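Local structure of CaaX farnesyltransferase alpha subunit Ram2 (Aspergillus fumigatus, 4L9P) at residues 274-279 against 307-312; 247-252 against 280-285; 333-338 against 345-350. The protein probably serves as the alpha subunit of a heterodimer that transfers farnesyl, or geranylgeranyl, groups to CAAX-motif proteins. The protein carries 1 engineered substitution. All blocks are in the same frame, centred on the assembly; numbering follows the deposited sequence. Where two conformers were deposited one is given.

Contact 1 (274-279 against 307-312); sequences RPLSEW and IEWLAD
The indole of Trp-309 lies between Trp-279 on one face and a methyl of Leu-276 on the opposite face, while the carbonyl O of Leu-276 sits in the ring plane at the NE1 edge. On the first face the two tryptophans form an offset stack, the six-membered rings 4.9 Å apart between centroids and their planes inclined by 21°; the closest ring atoms are Trp-279 CE3 and Trp-309 CH2, at 3.6 Å. On the other face Leu-276 CD2 makes a CH-pi contact, 4.0 Å from the centroid of the six-membered ring. Trp-309 NE1 donates to Leu-276 O over 2.9 Å in a moderately bent bond (158° at the hydrogen), the N-H coming from above the carbonyl plane and not along a lone pair. That oxygen is gripped twice, since the backbone N of Trp-279 reaches it from the opposite face of its carbonyl plane. With CG of Trp-309 anti to the backbone N (chi1 -165°), the indole leaves its helix toward the 3-10 turn. Leu-276 CD1 also rests on Asp-312 CB at 3.6 Å, and the carboxylate beyond is taken by Arg-266 and Arg-349. Glu-317 accepts from the backbone N atoms of Leu-276 and Ser-277. The whole is a 3-10 turn, running up to the N-cap of helix 280-284, pinned by a buried tryptophan to helix 304-317 of this alpha-helical prenyltransferase subunit.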
loop_
_atom_site.group_PDB
_atom_site.type_symbol
_atom_site.label_atom_id
_atom_site.label_comp_id
_atom_site.label_asym_id
_atom_site.label_seq_id
_atom_site.Cartn_x
_atom_site.Cartn_y
_atom_site.Cartn_z
ATOM N N ARG A 274 -9.658 -15.894 -24.394
ATOM C CA ARG A 274 -10.951 -15.678 -25.002
ATOM C C ARG A 274 -11.314 -14.191 -24.996
ATOM O O ARG A 274 -10.930 -13.430 -24.093
ATOM C CB ARG A 274 -12.018 -16.446 -24.261
ATOM C CG ARG A 274 -11.907 -17.937 -24.374
ATOM C CD ARG A 274 -13.129 -18.532 -23.677
ATOM N NE ARG A 274 -13.036 -19.962 -23.492
ATOM C CZ ARG A 274 -14.024 -20.703 -22.998
ATOM N NH1 ARG A 274 -15.202 -20.162 -22.694
ATOM N NH2 ARG A 274 -13.834 -21.989 -22.821
ATOM N N PRO A 275 -12.106 -13.774 -25.996
ATOM C CA PRO A 275 -12.413 -12.347 -26.103
ATOM C C PRO A 275 -13.559 -11.883 -25.207
ATOM O O PRO A 275 -14.430 -12.666 -24.901
ATOM C CB PRO A 275 -12.819 -12.198 -27.566
ATOM C CG PRO A 275 -13.462 -13.528 -27.880
ATOM C CD PRO A 275 -12.637 -14.563 -27.136
ATOM N N LEU A 276 -13.571 -10.605 -24.814
ATOM C CA LEU A 276 -14.707 -10.032 -24.075
ATOM C C LEU A 276 -16.038 -10.216 -24.829
ATOM O O LEU A 276 -17.093 -10.297 -24.227
ATOM C CB LEU A 276 -14.455 -8.556 -23.801
ATOM C CG LEU A 276 -13.237 -8.295 -22.908
ATOM C CD1 LEU A 276 -12.992 -6.793 -22.812
ATOM C CD2 LEU A 276 -13.347 -8.909 -21.482
ATOM N N SER A 277 -15.980 -10.323 -26.149
ATOM C CA SER A 277 -17.215 -10.454 -26.914
ATOM C C SER A 277 -18.007 -11.746 -26.590
ATOM O O SER A 277 -19.200 -11.848 -26.922
ATOM C CB SER A 277 -16.939 -10.333 -28.431
ATOM O OG SER A 277 -15.994 -11.310 -28.808
ATOM N N GLU A 278 -17.375 -12.740 -25.947
ATOM C CA GLU A 278 -18.151 -13.871 -25.462
ATOM C C GLU A 278 -19.301 -13.462 -24.575
ATOM O O GLU A 278 -20.254 -14.224 -24.436
ATOM C CB GLU A 278 -17.305 -14.842 -24.639
ATOM C CG GLU A 278 -16.372 -15.623 -25.464
ATOM C CD GLU A 278 -16.054 -17.001 -24.894
ATOM O OE1 GLU A 278 -16.499 -17.416 -23.751
ATOM O OE2 GLU A 278 -15.296 -17.653 -25.625
ATOM N N TRP A 279 -19.176 -12.313 -23.909
ATOM C CA TRP A 279 -20.240 -11.840 -23.032
ATOM C C TRP A 279 -21.019 -10.638 -23.578
ATOM O O TRP A 279 -21.667 -9.933 -22.828
ATOM C CB TRP A 279 -19.678 -11.461 -21.657
ATOM C CG TRP A 279 -19.478 -12.636 -20.755
ATOM C CD1 TRP A 279 -19.394 -13.991 -21.071
ATOM C CD2 TRP A 279 -19.410 -12.544 -19.350
ATOM N NE1 TRP A 279 -19.256 -14.725 -19.897
ATOM C CE2 TRP A 279 -19.262 -13.857 -18.833
ATOM C CE3 TRP A 279 -19.477 -11.464 -18.467
ATOM C CZ2 TRP A 279 -19.151 -14.115 -17.453
ATOM C CZ3 TRP A 279 -19.378 -11.692 -17.119
ATOM C CH2 TRP A 279 -19.255 -13.022 -16.604
ATOM N N ILE A 307 -21.834 -1.546 -19.030
ATOM C CA ILE A 307 -21.542 -0.486 -20.007
ATOM C C ILE A 307 -20.044 -0.481 -20.315
ATOM O O ILE A 307 -19.639 -0.368 -21.509
ATOM C CB ILE A 307 -21.957 0.915 -19.471
ATOM C CG1 ILE A 307 -23.447 0.957 -19.126
ATOM C CG2 ILE A 307 -21.595 2.038 -20.452
ATOM C CD1 ILE A 307 -23.845 2.275 -18.505
ATOM N N GLU A 308 -19.179 -0.616 -19.285
ATOM C CA GLU A 308 -17.737 -0.619 -19.562
ATOM C C GLU A 308 -17.333 -1.844 -20.376
ATOM O O GLU A 308 -16.472 -1.774 -21.267
ATOM C CB GLU A 308 -17.007 -0.639 -18.248
ATOM C CG GLU A 308 -15.489 -0.541 -18.448
ATOM C CD GLU A 308 -14.814 -0.635 -17.106
ATOM O OE1 GLU A 308 -15.505 -1.096 -16.139
ATOM O OE2 GLU A 308 -13.621 -0.271 -16.989
ATOM N N TRP A 309 -17.986 -2.972 -20.098
ATOM C CA TRP A 309 -17.724 -4.188 -20.868
ATOM C C TRP A 309 -18.043 -3.961 -22.342
ATOM O O TRP A 309 -17.237 -4.305 -23.236
ATOM C CB TRP A 309 -18.592 -5.323 -20.327
ATOM C CG TRP A 309 -18.172 -6.670 -20.786
ATOM C CD1 TRP A 309 -18.335 -7.210 -22.026
ATOM C CD2 TRP A 309 -17.503 -7.653 -19.996
ATOM N NE1 TRP A 309 -17.815 -8.492 -22.048
ATOM C CE2 TRP A 309 -17.285 -8.777 -20.813
ATOM C CE3 TRP A 309 -17.065 -7.683 -18.652
ATOM C CZ2 TRP A 309 -16.654 -9.929 -20.337
ATOM C CZ3 TRP A 309 -16.441 -8.832 -18.169
ATOM C CH2 TRP A 309 -16.242 -9.937 -19.008
ATOM N N LEU A 310 -19.220 -3.376 -22.594
ATOM C CA LEU A 310 -19.608 -3.063 -23.984
ATOM C C LEU A 310 -18.635 -2.075 -24.651
ATOM O O LEU A 310 -18.325 -2.228 -25.832
ATOM C CB LEU A 310 -21.055 -2.544 -24.038
ATOM C CG LEU A 310 -22.046 -3.656 -23.696
ATOM C CD1 LEU A 310 -23.463 -3.126 -23.478
ATOM C CD2 LEU A 310 -22.018 -4.851 -24.683
ATOM N N ALA A 311 -18.144 -1.077 -23.916
ATOM C CA ALA A 311 -17.237 -0.127 -24.517
ATOM C C ALA A 311 -16.020 -0.884 -25.007
ATOM O O ALA A 311 -15.508 -0.610 -26.080
ATOM C CB ALA A 311 -16.827 0.896 -23.499
ATOM N N ASP A 312 -15.512 -1.809 -24.178
ATOM C CA ASP A 312 -14.330 -2.570 -24.581
ATOM C C ASP A 312 -14.592 -3.522 -25.745
ATOM O O ASP A 312 -13.730 -3.649 -26.645
ATOM C CB ASP A 312 -13.728 -3.344 -23.400
ATOM C CG ASP A 312 -13.102 -2.428 -22.371
ATOM O OD1 ASP A 312 -12.742 -1.265 -22.689
ATOM O OD2 ASP A 312 -12.930 -2.874 -21.226
#

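Contact 2 (247-252 against 280-285); sequences YSQSRI and KDFARS
Two first torsions bring Gln-249 and Phe-282 together: CG of Phe-282 is trans to the main-chain N (chi1 180°), sending the ring out from helix 280-284, and CG of Gln-249 lies anti to the carbonyl carbon (chi1 -68°), from where the chain runs extended across that ring. The two side chains therefore run antiparallel, each reaching toward the other's helix. Gln-249 CG sits over the ring centre, 3.7 Å from the centroid, in a CH-pi contact almost straight above the ring. Gln-249 CB lies by the outer end of the ring, 3.7 Å from Phe-282 CZ, whereas the amide continues to the root, where Gln-249 NE2 is 3.5 Å from Phe-282 CG. Amide and ring planes differ by 6°, so the carboxamide is stacked flat on the phenyl; the contact is one of faces, and the amide N does not point a hydrogen at the ring as it would from an upright position.

Ile-252, one turn further along helix 238-254, meets the far end of the phenyl obliquely. Ile-252 CG2 is 3.8 Å from Phe-282 CZ, and its CD1 lies equally far from Phe-282 CE2. Further aromatic neighbours are Trp-279 and Phe-286, both edge-to-face with Phe-282, and Trp-279 also packs on Gln-249 and Ile-252. At the backbone, Ser-285 OG donates to Phe-282 O over 2.6 Å, a short local bond one turn on. This is amide-pi stacking between two helices: a single phenylalanine of the short helix 280-284 packs against neighbours on successive turns of helix 238-254, joining two helices of the all-helical alpha subunit.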
loop_
_atom_site.group_PDB
_atom_site.type_symbol
_atom_site.label_atom_id
_atom_site.label_comp_id
_atom_site.label_asym_id
_atom_site.label_seq_id
_atom_site.Cartn_x
_atom_site.Cartn_y
_atom_site.Cartn_z
ATOM N N TYR A 247 -20.588 -19.526 -13.447
ATOM C CA TYR A 247 -20.694 -19.180 -12.036
ATOM C C TYR A 247 -20.707 -17.643 -11.863
ATOM O O TYR A 247 -21.527 -17.046 -11.115
ATOM C CB TYR A 247 -19.535 -19.789 -11.245
ATOM C CG TYR A 247 -19.513 -19.398 -9.782
ATOM C CD1 TYR A 247 -20.272 -20.114 -8.841
ATOM C CD2 TYR A 247 -18.712 -18.341 -9.335
ATOM C CE1 TYR A 247 -20.248 -19.778 -7.512
ATOM C CE2 TYR A 247 -18.697 -17.969 -8.021
ATOM C CZ TYR A 247 -19.458 -18.682 -7.107
ATOM O OH TYR A 247 -19.394 -18.330 -5.792
ATOM N N SER A 248 -19.804 -17.005 -12.559
ATOM C CA SER A 248 -19.703 -15.527 -12.509
ATOM C C SER A 248 -21.012 -14.865 -12.959
ATOM O O SER A 248 -21.440 -13.902 -12.295
ATOM C CB SER A 248 -18.548 -15.049 -13.378
ATOM O OG SER A 248 -17.337 -15.596 -12.894
ATOM N N GLN A 249 -21.600 -15.335 -14.085
ATOM C CA GLN A 249 -22.862 -14.753 -14.534
ATOM C C GLN A 249 -23.917 -14.932 -13.464
ATOM O O GLN A 249 -24.688 -14.025 -13.211
ATOM C CB GLN A 249 -23.326 -15.356 -15.853
ATOM C CG GLN A 249 -22.431 -14.980 -17.009
ATOM C CD GLN A 249 -23.022 -15.357 -18.367
ATOM O OE1 GLN A 249 -24.020 -16.074 -18.430
ATOM N NE2 GLN A 249 -22.427 -14.850 -19.449
ATOM N N SER A 250 -23.993 -16.116 -12.853
ATOM C CA SER A 250 -25.032 -16.347 -11.835
ATOM C C SER A 250 -24.873 -15.419 -10.637
ATOM O O SER A 250 -25.855 -14.941 -10.072
ATOM C CB SER A 250 -24.960 -17.766 -11.316
ATOM O OG SER A 250 -25.348 -18.679 -12.313
ATOM N N ARG A 251 -23.631 -15.159 -10.239
ATOM C CA ARG A 251 -23.426 -14.234 -9.141
ATOM C C ARG A 251 -23.750 -12.792 -9.544
ATOM O O ARG A 251 -24.315 -12.045 -8.752
ATOM C CB ARG A 251 -21.985 -14.318 -8.624
ATOM C CG ARG A 251 -21.581 -15.695 -8.077
ATOM C CD ARG A 251 -22.305 -16.113 -6.763
ATOM N NE ARG A 251 -23.663 -16.473 -6.877
ATOM C CZ ARG A 251 -24.093 -17.642 -7.387
ATOM N NH1 ARG A 251 -23.213 -18.504 -7.896
ATOM N NH2 ARG A 251 -25.409 -17.936 -7.439
ATOM N N ILE A 252 -23.362 -12.397 -10.764
ATOM C CA ILE A 252 -23.676 -11.035 -11.271
ATOM C C ILE A 252 -25.194 -10.794 -11.216
ATOM O O ILE A 252 -25.650 -9.731 -10.762
ATOM C CB ILE A 252 -23.146 -10.855 -12.693
ATOM C CG1 ILE A 252 -21.598 -10.697 -12.593
ATOM C CG2 ILE A 252 -23.798 -9.633 -13.382
ATOM C CD1 ILE A 252 -20.916 -10.833 -13.965
ATOM N N LYS A 280 -20.985 -10.431 -24.893
ATOM C CA LYS A 280 -21.614 -9.242 -25.444
ATOM C C LYS A 280 -23.109 -9.232 -25.143
ATOM O O LYS A 280 -23.640 -8.242 -24.686
ATOM C CB LYS A 280 -21.341 -9.151 -26.940
ATOM C CG LYS A 280 -21.821 -7.856 -27.598
ATOM C CD LYS A 280 -21.534 -7.887 -29.088
ATOM C CE LYS A 280 -22.215 -6.726 -29.768
ATOM N NZ LYS A 280 -22.145 -6.869 -31.240
ATOM N N ASP A 281 -23.778 -10.355 -25.354
ATOM C CA ASP A 281 -25.215 -10.372 -25.170
ATOM C C ASP A 281 -25.553 -10.302 -23.689
ATOM O O ASP A 281 -26.520 -9.650 -23.301
ATOM C CB ASP A 281 -25.771 -11.651 -25.756
ATOM C CG ASP A 281 -25.793 -11.634 -27.251
ATOM O OD1 ASP A 281 -25.790 -10.536 -27.854
ATOM O OD2 ASP A 281 -25.844 -12.747 -27.824
ATOM N N PHE A 282 -24.772 -10.990 -22.853
ATOM C CA PHE A 282 -24.999 -10.918 -21.420
ATOM C C PHE A 282 -24.874 -9.446 -20.958
ATOM O O PHE A 282 -25.715 -8.962 -20.213
ATOM C CB PHE A 282 -23.967 -11.778 -20.684
ATOM C CG PHE A 282 -24.110 -11.770 -19.188
ATOM C CD1 PHE A 282 -25.180 -12.408 -18.601
ATOM C CD2 PHE A 282 -23.138 -11.172 -18.370
ATOM C CE1 PHE A 282 -25.335 -12.460 -17.246
ATOM C CE2 PHE A 282 -23.279 -11.198 -16.982
ATOM C CZ PHE A 282 -24.385 -11.868 -16.420
ATOM N N ALA A 283 -23.822 -8.746 -21.384
ATOM C CA ALA A 283 -23.622 -7.351 -20.986
ATOM C C ALA A 283 -24.785 -6.499 -21.494
ATOM O O ALA A 283 -25.308 -5.691 -20.756
ATOM C CB ALA A 283 -22.287 -6.805 -21.523
ATOM N N ARG A 284 -25.203 -6.695 -22.749
ATOM C CA ARG A 284 -26.335 -5.925 -23.279
ATOM C C ARG A 284 -27.605 -6.127 -22.462
ATOM O O ARG A 284 -28.480 -5.240 -22.443
ATOM C CB ARG A 284 -26.640 -6.349 -24.714
ATOM C CG ARG A 284 -25.556 -6.063 -25.706
ATOM C CD ARG A 284 -25.974 -6.514 -27.129
ATOM N NE ARG A 284 -26.528 -5.379 -27.854
ATOM C CZ ARG A 284 -27.728 -5.311 -28.455
ATOM N NH1 ARG A 284 -28.590 -6.334 -28.441
ATOM N NH2 ARG A 284 -28.075 -4.181 -29.070
ATOM N N SER A 285 -27.771 -7.302 -21.844
ATOM C CA SER A 285 -29.004 -7.552 -21.085
ATOM C C SER A 285 -29.208 -6.581 -19.901
ATOM O O SER A 285 -30.324 -6.486 -19.383
ATOM C CB SER A 285 -29.102 -9.014 -20.615
ATOM O OG SER A 285 -28.186 -9.321 -19.563
#

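Contact 3 (333-338 against 345-350); sequences LLKEKY and YWEYRI. With EDO (1,2-ethanediol), chain H.
In the conformer of Glu-347 described here, one of two, Lys-335 NZ donates to Glu-347 OE2 over 3.1 Å, a salt bridge that spans two nearly antiparallel helix segments. The ammonium then meets the oxygen on its anti side and 27° out of the carboxylate plane. In that conformer the same OE2 also receives Arg-343 NE, and two cationic groups sharing one oxygen would probably stabilise the charged carboxylate. Lys-335 CG takes the position between backbone N and carbonyl carbon (chi1 87°), and the extended chain beyond it runs transversely to the Glu-347 side chain. On the inner side Trp-346 is buried, its NE1 satisfied by the carbonyl O of Asp-339 in the turn between the helices. One indole face receives Leu-334 CB, 3.6 Å from the centroid of the five-membered ring and almost straight above it; Tyr-345 CD2 lies over the opposite face. Leu-333 O accepts from both Lys-337 N and Tyr-338 N, the latter a pi-type bond of 3.0 Å that widens the last turn. Tyr-338 O accepts a hydrogen bond from O1 of an ethanediol, probably from the crystallisation liquor, at 2.7 Å; the diol also bonds to Glu-257. The segment axes approach to 9.6 Å at 156°. This is an antiparallel helical hairpin, helices 323-338 and 343-362 joined by a short turn, with the Ram1 beta subunit packing on Tyr-338, Tyr-345 and Tyr-348.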
loop_
_atom_site.group_PDB
_atom_site.type_symbol
_atom_site.label_atom_id
_atom_site.label_comp_id
_atom_site.label_asym_id
_atom_site.label_seq_id
_atom_site.Cartn_x
_atom_site.Cartn_y
_atom_site.Cartn_z
ATOM N N LEU A 333 -21.990 7.575 -21.684
ATOM C CA LEU A 333 -22.918 7.246 -20.607
ATOM C C LEU A 333 -22.200 7.157 -19.245
ATOM O O LEU A 333 -22.742 7.592 -18.240
ATOM C CB LEU A 333 -23.648 5.935 -20.880
ATOM C CG LEU A 333 -24.594 5.997 -22.085
ATOM C CD1 LEU A 333 -25.168 4.618 -22.406
ATOM C CD2 LEU A 333 -25.724 6.934 -21.762
ATOM N N LEU A 334 -21.012 6.544 -19.221
ATOM C CA LEU A 334 -20.247 6.430 -17.976
ATOM C C LEU A 334 -19.839 7.817 -17.482
ATOM O O LEU A 334 -20.001 8.110 -16.291
ATOM C CB LEU A 334 -19.025 5.549 -18.207
ATOM C CG LEU A 334 -19.385 4.060 -18.319
ATOM C CD1 LEU A 334 -18.264 3.245 -18.950
ATOM C CD2 LEU A 334 -19.722 3.427 -16.904
ATOM N N LYS A 335 -19.313 8.667 -18.363
ATOM C CA LYS A 335 -18.790 9.918 -17.903
ATOM C C LYS A 335 -19.890 10.883 -17.472
ATOM O O LYS A 335 -19.667 11.700 -16.575
ATOM C CB LYS A 335 -17.823 10.505 -18.948
ATOM C CG LYS A 335 -18.406 11.303 -19.963
ATOM C CD LYS A 335 -17.311 11.852 -20.938
ATOM C CE LYS A 335 -17.923 12.976 -21.754
ATOM N NZ LYS A 335 -17.011 13.433 -22.757
ATOM N N GLU A 336 -21.072 10.772 -18.070
ATOM C CA GLU A 336 -22.126 11.722 -17.774
ATOM C C GLU A 336 -23.068 11.276 -16.682
ATOM O O GLU A 336 -23.637 12.114 -15.984
ATOM C CB GLU A 336 -22.932 12.080 -19.052
ATOM C CG GLU A 336 -22.057 12.823 -20.087
ATOM C CD GLU A 336 -22.769 13.275 -21.297
ATOM O OE1 GLU A 336 -23.912 12.810 -21.516
ATOM O OE2 GLU A 336 -22.170 14.121 -22.024
ATOM N N LYS A 337 -23.268 9.976 -16.554
ATOM C CA LYS A 337 -24.333 9.461 -15.680
ATOM C C LYS A 337 -23.888 8.355 -14.745
ATOM O O LYS A 337 -24.119 8.435 -13.535
ATOM C CB LYS A 337 -25.483 8.875 -16.527
ATOM C CG LYS A 337 -26.342 9.837 -17.221
ATOM C CD LYS A 337 -27.676 9.177 -17.714
ATOM C CE LYS A 337 -28.614 8.620 -16.592
ATOM N NZ LYS A 337 -30.088 8.469 -17.092
ATOM N N TYR A 338 -23.255 7.315 -15.292
ATOM C CA TYR A 338 -23.212 6.057 -14.511
ATOM C C TYR A 338 -21.901 5.859 -13.706
ATOM O O TYR A 338 -21.926 5.062 -12.765
ATOM C CB TYR A 338 -23.476 4.873 -15.440
ATOM C CG TYR A 338 -24.899 4.940 -15.943
ATOM C CD1 TYR A 338 -25.974 4.819 -15.065
ATOM C CD2 TYR A 338 -25.170 5.222 -17.261
ATOM C CE1 TYR A 338 -27.285 4.924 -15.507
ATOM C CE2 TYR A 338 -26.461 5.349 -17.706
ATOM C CZ TYR A 338 -27.517 5.183 -16.827
ATOM O OH TYR A 338 -28.782 5.319 -17.303
ATOM N N TYR A 345 -10.678 9.326 -17.003
ATOM C CA TYR A 345 -10.269 8.050 -17.569
ATOM C C TYR A 345 -11.184 7.642 -18.738
ATOM O O TYR A 345 -10.704 7.176 -19.790
ATOM C CB TYR A 345 -10.278 6.965 -16.438
ATOM C CG TYR A 345 -10.067 5.575 -17.029
ATOM C CD1 TYR A 345 -8.824 5.212 -17.616
ATOM C CD2 TYR A 345 -11.108 4.654 -17.057
ATOM C CE1 TYR A 345 -8.661 3.977 -18.217
ATOM C CE2 TYR A 345 -10.944 3.396 -17.657
ATOM C CZ TYR A 345 -9.729 3.090 -18.226
ATOM O OH TYR A 345 -9.566 1.864 -18.838
ATOM N N TRP A 346 -12.495 7.839 -18.593
ATOM C CA TRP A 346 -13.382 7.543 -19.745
ATOM C C TRP A 346 -12.996 8.436 -20.946
ATOM O O TRP A 346 -13.004 7.938 -22.084
ATOM C CB TRP A 346 -14.844 7.802 -19.433
ATOM C CG TRP A 346 -15.326 7.076 -18.150
ATOM C CD1 TRP A 346 -16.060 7.642 -17.161
ATOM C CD2 TRP A 346 -15.151 5.673 -17.769
ATOM N NE1 TRP A 346 -16.347 6.708 -16.154
ATOM C CE2 TRP A 346 -15.822 5.492 -16.517
ATOM C CE3 TRP A 346 -14.499 4.561 -18.353
ATOM C CZ2 TRP A 346 -15.834 4.262 -15.843
ATOM C CZ3 TRP A 346 -14.536 3.337 -17.684
ATOM C CH2 TRP A 346 -15.171 3.199 -16.446
ATOM N N GLU A 347 -12.625 9.694 -20.709
ATOM C CA GLU A 347 -12.293 10.572 -21.837
ATOM C C GLU A 347 -10.959 10.139 -22.448
ATOM O O GLU A 347 -10.787 10.247 -23.657
ATOM C CB GLU A 347 -12.303 12.057 -21.434
ATOM C CG GLU A 347 -13.706 12.577 -21.118
ATOM C CD GLU A 347 -13.803 14.066 -20.727
ATOM O OE1 GLU A 347 -12.782 14.715 -20.408
ATOM O OE2 GLU A 347 -14.936 14.568 -20.684
ATOM N N TYR A 348 -10.038 9.648 -21.615
ATOM C CA TYR A 348 -8.763 9.085 -22.135
ATOM C C TYR A 348 -9.078 7.883 -23.067
ATOM O O TYR A 348 -8.496 7.757 -24.165
ATOM C CB TYR A 348 -7.854 8.662 -20.978
ATOM C CG TYR A 348 -6.639 7.878 -21.362
ATOM C CD1 TYR A 348 -5.543 8.524 -21.908
ATOM C CD2 TYR A 348 -6.556 6.490 -21.130
ATOM C CE1 TYR A 348 -4.383 7.828 -22.243
ATOM C CE2 TYR A 348 -5.399 5.778 -21.475
ATOM C CZ TYR A 348 -4.308 6.452 -22.012
ATOM O OH TYR A 348 -3.159 5.764 -22.366
ATOM N N ARG A 349 -10.015 7.016 -22.659
ATOM C CA ARG A 349 -10.416 5.886 -23.498
ATOM C C ARG A 349 -11.046 6.392 -24.787
ATOM O O ARG A 349 -10.735 5.882 -25.858
ATOM C CB ARG A 349 -11.379 4.927 -22.800
ATOM C CG ARG A 349 -10.705 4.166 -21.634
ATOM C CD ARG A 349 -9.742 3.076 -22.166
ATOM N NE ARG A 349 -10.520 2.025 -22.823
ATOM C CZ ARG A 349 -10.278 1.525 -24.032
ATOM N NH1 ARG A 349 -9.268 1.998 -24.791
ATOM N NH2 ARG A 349 -11.056 0.539 -24.502
ATOM N N ILE A 350 -11.925 7.395 -24.696
ATOM C CA ILE A 350 -12.516 7.999 -25.925
ATOM C C ILE A 350 -11.404 8.523 -26.840
ATOM O O ILE A 350 -11.455 8.306 -28.055
ATOM C CB ILE A 350 -13.486 9.139 -25.569
ATOM C CG1 ILE A 350 -14.728 8.543 -24.868
ATOM C CG2 ILE A 350 -13.903 9.901 -26.842
ATOM C CD1 ILE A 350 -15.677 9.545 -24.228
HETATM C C1 EDO H . -20.421 3.610 -9.798
HETATM O O1 EDO H . -20.963 4.839 -10.296
HETATM C C2 EDO H . -21.371 3.127 -8.701
HETATM O O2 EDO H . -22.673 2.768 -9.225
#

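From the N terminus, helix 238-254 supplies the first half of contact 2, and the chain then passes through helix 259-272 into the 274-279 turn that opens contact 1. Contact 2 closes next, at helix 280-284, before contact 1 closes on helix 304-317, so the two loops cross; Trp-279 belongs to contact 1 yet reaches both halves of contact 2, and Leu-310 touches Ala-283. Contact 3 follows in series, closing the short hairpin of helices 323-338 and 343-362. It meets contact 1 through helix 304-317, where Ile-307 packs on Leu-334 and Tyr-338. Contacts 2 and 3 do not touch. Helix 304-317 thus connects the crossed pair with the C-terminal hairpin.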